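PDB 6FI1: bromodomain adjacent to zinc finger domain protein 2B from Homo sapiens, which probably acts as a chromatin reader, its zinc-binding PHD finger recognising the N-terminal tail of histone H3. Local coordinates for residues K14-E19 and H32-R37. Sequence-based numbering, arbitrary orientation.
Sequences KGDNEE and HTYCHR. With ZN (zinc ion), chain C; D3H (~{N}-(4-aminophenyl)-2-azanyl-ethanamide), chain E.
The imidazole of H32 sets its NE2 corner against the backbone of the 14-19 loop, beside D16, and gives its N-H to D16 O at 2.9 Å. The bond is fairly straight (160° at the hydrogen) and leaves nearly in the ring plane, although it meets the carbonyl oxygen from above the carbonyl plane. Because D16 offers a backbone oxygen, this bond does not itself need an aspartate. The other ring nitrogen, ND1, binds zinc at 1.9 Å, and C35 SG, as a thiolate a natural zinc ligand, binds the same ion at 2.3 Å. Histidine suits this place because one nitrogen can hold the metal while the other, kept protonated, ties in a loop; zinc would probably strengthen that donor by drawing charge from the ring. The D16 carboxylate stands nearly perpendicular to the imidazole, with OD1 3.5 Å from H32 CE1. Y34, with CG between its backbone N and carbonyl carbon (chi1 57°), folds back along H32. Tyrosine is long and flat enough to lie against H32 CB while carrying its hydroxyl over the centre of the imidazole. With an alanine in place of Y34 both contacts are gone, which would probably leave a gap beside the metal-bound histidine. C9, C12, H32 and C35 together form the three-cysteine, one-histidine site, one of the two zinc sites of the cross-braced PHD finger.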
ATOM      1  N   LYS A  14       5.075  -6.740  -7.242  1.00 57.84           N
ATOM      2  CA  LYS A  14       6.479  -6.836  -6.908  1.00 60.67           C
ATOM      3  C   LYS A  14       6.721  -6.149  -5.585  1.00 61.08           C
ATOM      4  O   LYS A  14       6.087  -5.143  -5.277  1.00 62.01           O
ATOM      5  CB  LYS A  14       7.345  -6.131  -7.944  1.00 64.11           C
ATOM      6  CG  LYS A  14       7.204  -6.605  -9.384  1.00 67.34           C
ATOM      7  CD  LYS A  14       7.767  -5.566 -10.338  1.00 70.76           C
ATOM      8  CE  LYS A  14       9.199  -5.158  -9.976  1.00 73.41           C
ATOM      9  NZ  LYS A  14       9.944  -4.622 -11.155  1.00 76.90           N
ATOM     10  N   GLY A  15       7.674  -6.674  -4.825  1.00 65.52           N
ATOM     11  CA  GLY A  15       7.979  -6.185  -3.480  1.00 63.85           C
ATOM     12  C   GLY A  15       9.175  -5.260  -3.418  1.00 65.67           C
ATOM     13  O   GLY A  15       9.571  -4.861  -2.328  1.00 66.61           O
ATOM     14  N   ASP A  16       9.739  -4.883  -4.569  1.00 67.13           N
ATOM     15  CA  ASP A  16      10.886  -3.967  -4.590  1.00 69.84           C
ATOM     16  C   ASP A  16      10.502  -2.522  -4.182  1.00 68.19           C
ATOM     17  O   ASP A  16       9.370  -2.234  -3.911  1.00 65.71           O
ATOM     18  CB  ASP A  16      11.519  -3.984  -5.970  1.00 73.79           C
ATOM     19  CG  ASP A  16      10.735  -3.179  -6.965  1.00 75.32           C
ATOM     20  OD1 ASP A  16       9.501  -3.130  -6.802  1.00 75.49           O
ATOM     21  OD2 ASP A  16      11.340  -2.591  -7.900  1.00 80.78           O
ATOM     22  N   ASN A  17      11.461  -1.616  -4.152  1.00 72.60           N
ATOM     23  CA  ASN A  17      11.248  -0.236  -3.699  1.00 73.10           C
ATOM     24  C   ASN A  17      10.440  -0.071  -2.421  1.00 69.87           C
ATOM     25  O   ASN A  17       9.664   0.866  -2.281  1.00 68.50           O
ATOM     26  CB  ASN A  17      10.645   0.605  -4.814  1.00 73.38           C
ATOM     27  CG  ASN A  17      11.517   0.646  -6.040  1.00 77.92           C
ATOM     28  OD1 ASN A  17      11.123   0.151  -7.099  1.00 78.64           O
ATOM     29  ND2 ASN A  17      12.712   1.243  -5.912  1.00 82.31           N
ATOM     30  N   GLU A  18      10.679  -0.952  -1.468  1.00 72.82           N
ATOM     31  CA  GLU A  18      10.087  -0.871  -0.137  1.00 74.75           C
ATOM     32  C   GLU A  18       9.862   0.555   0.429  1.00 73.56           C
ATOM     33  O   GLU A  18       8.823   0.802   1.022  1.00 72.15           O
ATOM     34  CB  GLU A  18      10.902  -1.755   0.839  1.00 81.42           C
ATOM     35  CG  GLU A  18      10.463  -3.230   0.831  1.00 84.36           C
ATOM     36  CD  GLU A  18      11.487  -4.212   1.429  1.00 90.80           C
ATOM     37  OE1 GLU A  18      11.165  -4.887   2.447  1.00 90.69           O
ATOM     38  OE2 GLU A  18      12.610  -4.325   0.874  1.00 95.06           O
ATOM     39  N   GLU A  19      10.790   1.490   0.241  1.00 76.68           N
ATOM     40  CA  GLU A  19      10.547   2.882   0.687  1.00 78.45           C
ATOM     41  C   GLU A  19       9.314   3.580   0.053  1.00 72.91           C
ATOM     42  O   GLU A  19       8.743   4.504   0.645  1.00 75.78           O
ATOM     43  CB  GLU A  19      11.774   3.792   0.492  1.00 83.80           C
ATOM     44  CG  GLU A  19      11.437   5.230   0.908  1.00 86.93           C
ATOM     45  CD  GLU A  19      12.601   6.172   1.069  1.00 93.59           C
ATOM     46  OE1 GLU A  19      13.756   5.706   1.118  1.00 97.58           O
ATOM     47  OE2 GLU A  19      12.325   7.393   1.151  1.00 93.74           O
ATOM     48  N   HIS A  32       2.692   0.414  -4.330  1.00 40.81           N
ATOM     49  CA  HIS A  32       3.705   1.449  -4.577  1.00 42.38           C
ATOM     50  C   HIS A  32       3.013   2.761  -4.818  1.00 41.19           C
ATOM     51  O   HIS A  32       1.949   2.799  -5.457  1.00 38.89           O
ATOM     52  CB  HIS A  32       4.471   1.172  -5.847  1.00 44.20           C
ATOM     53  CG  HIS A  32       5.354  -0.004  -5.764  1.00 46.04           C
ATOM     54  ND1 HIS A  32       5.273  -1.041  -6.655  1.00 47.54           N
ATOM     55  CD2 HIS A  32       6.374  -0.294  -4.919  1.00 47.99           C
ATOM     56  CE1 HIS A  32       6.196  -1.938  -6.352  1.00 50.90           C
ATOM     57  NE2 HIS A  32       6.890  -1.498  -5.313  1.00 49.68           N
ATOM     58  N   THR A  33       3.621   3.834  -4.338  1.00 41.42           N
ATOM     59  CA  THR A  33       3.080   5.173  -4.550  1.00 41.43           C
ATOM     60  C   THR A  33       2.933   5.439  -6.057  1.00 43.39           C
ATOM     61  O   THR A  33       1.976   6.055  -6.529  1.00 44.86           O
ATOM     62  CB  THR A  33       4.015   6.253  -3.962  1.00 42.89           C
ATOM     63  OG1 THR A  33       5.357   5.977  -4.337  1.00 42.88           O
ATOM     64  CG2 THR A  33       3.963   6.304  -2.479  1.00 42.66           C
ATOM     65  N   TYR A  34       3.931   5.002  -6.806  1.00 45.84           N
ATOM     66  CA  TYR A  34       3.978   5.242  -8.251  1.00 46.85           C
ATOM     67  C   TYR A  34       2.982   4.353  -9.045  1.00 47.26           C
ATOM     68  O   TYR A  34       2.675   4.653 -10.196  1.00 51.56           O
ATOM     69  CB  TYR A  34       5.424   5.118  -8.777  1.00 46.42           C
ATOM     70  CG  TYR A  34       6.127   3.786  -8.506  1.00 44.34           C
ATOM     71  CD1 TYR A  34       5.938   2.683  -9.347  1.00 42.17           C
ATOM     72  CD2 TYR A  34       6.968   3.626  -7.402  1.00 43.81           C
ATOM     73  CE1 TYR A  34       6.556   1.490  -9.099  1.00 41.67           C
ATOM     74  CE2 TYR A  34       7.605   2.421  -7.149  1.00 42.68           C
ATOM     75  CZ  TYR A  34       7.409   1.362  -8.001  1.00 41.98           C
ATOM     76  OH  TYR A  34       8.055   0.152  -7.762  1.00 42.69           O
ATOM     77  N   CYS A  35       2.502   3.275  -8.444  1.00 46.82           N
ATOM     78  CA  CYS A  35       1.479   2.420  -9.058  1.00 47.98           C
ATOM     79  C   CYS A  35       0.069   2.932  -8.846  1.00 47.10           C
ATOM     80  O   CYS A  35      -0.838   2.634  -9.607  1.00 48.88           O
ATOM     81  CB  CYS A  35       1.612   0.977  -8.566  1.00 47.87           C
ATOM     82  SG  CYS A  35       3.055   0.187  -9.311  1.00 53.72           S
ATOM     83  N   HIS A  36      -0.110   3.700  -7.802  1.00 49.23           N
ATOM     84  CA  HIS A  36      -1.370   4.359  -7.538  1.00 50.87           C
ATOM     85  C   HIS A  36      -1.793   5.280  -8.662  1.00 50.93           C
ATOM     86  O   HIS A  36      -0.948   5.994  -9.241  1.00 52.39           O
ATOM     87  CB  HIS A  36      -1.241   5.186  -6.263  1.00 54.97           C
ATOM     88  CG  HIS A  36      -2.392   5.020  -5.360  1.00 57.13           C
ATOM     89  ND1 HIS A  36      -3.522   5.804  -5.446  1.00 60.72           N
ATOM     90  CD2 HIS A  36      -2.619   4.116  -4.385  1.00 58.80           C
ATOM     91  CE1 HIS A  36      -4.387   5.406  -4.533  1.00 61.62           C
ATOM     92  NE2 HIS A  36      -3.862   4.392  -3.869  1.00 63.49           N
ATOM     93  N   ARG A  37      -3.085   5.227  -8.991  1.00 48.76           N
ATOM     94  CA  ARG A  37      -3.734   6.245  -9.800  1.00 49.81           C
ATOM     95  C   ARG A  37      -4.862   6.767  -8.925  1.00 51.44           C
ATOM     96  O   ARG A  37      -5.703   5.990  -8.496  1.00 55.37           O
ATOM     97  CB  ARG A  37      -4.271   5.655 -11.081  1.00 50.45           C
TER
HETATM   98 ZN    ZN C2001       3.744  -1.363  -7.756  1.00 43.53          ZN
HETATM   99  C4  D3H E2003       5.203   4.420   5.078  1.00 63.66           C
HETATM  100  C5  D3H E2003       5.625   3.741   3.912  1.00 63.63           C
HETATM  101  C6  D3H E2003       6.830   4.055   3.288  1.00 64.41           C
HETATM  102  C7  D3H E2003       3.222   3.146   5.590  1.00 67.54           C
HETATM  103  C8  D3H E2003       2.019   3.141   6.567  1.00 68.77           C
HETATM  104  N1  D3H E2003       4.065   4.203   5.784  1.00 63.70           N
HETATM  105  N2  D3H E2003       1.527   1.770   6.817  1.00 68.96           N
HETATM  106  C3  D3H E2003       6.037   5.425   5.581  1.00 64.78           C
HETATM  107  N3  D3H E2003       8.790   5.395   3.236  1.00 69.79           N
HETATM  108  C2  D3H E2003       7.238   5.750   4.952  1.00 64.41           C
HETATM  109  C1  D3H E2003       7.640   5.066   3.813  1.00 65.22           C
HETATM  110  O1  D3H E2003       3.339   2.237   4.758  1.00 64.42           O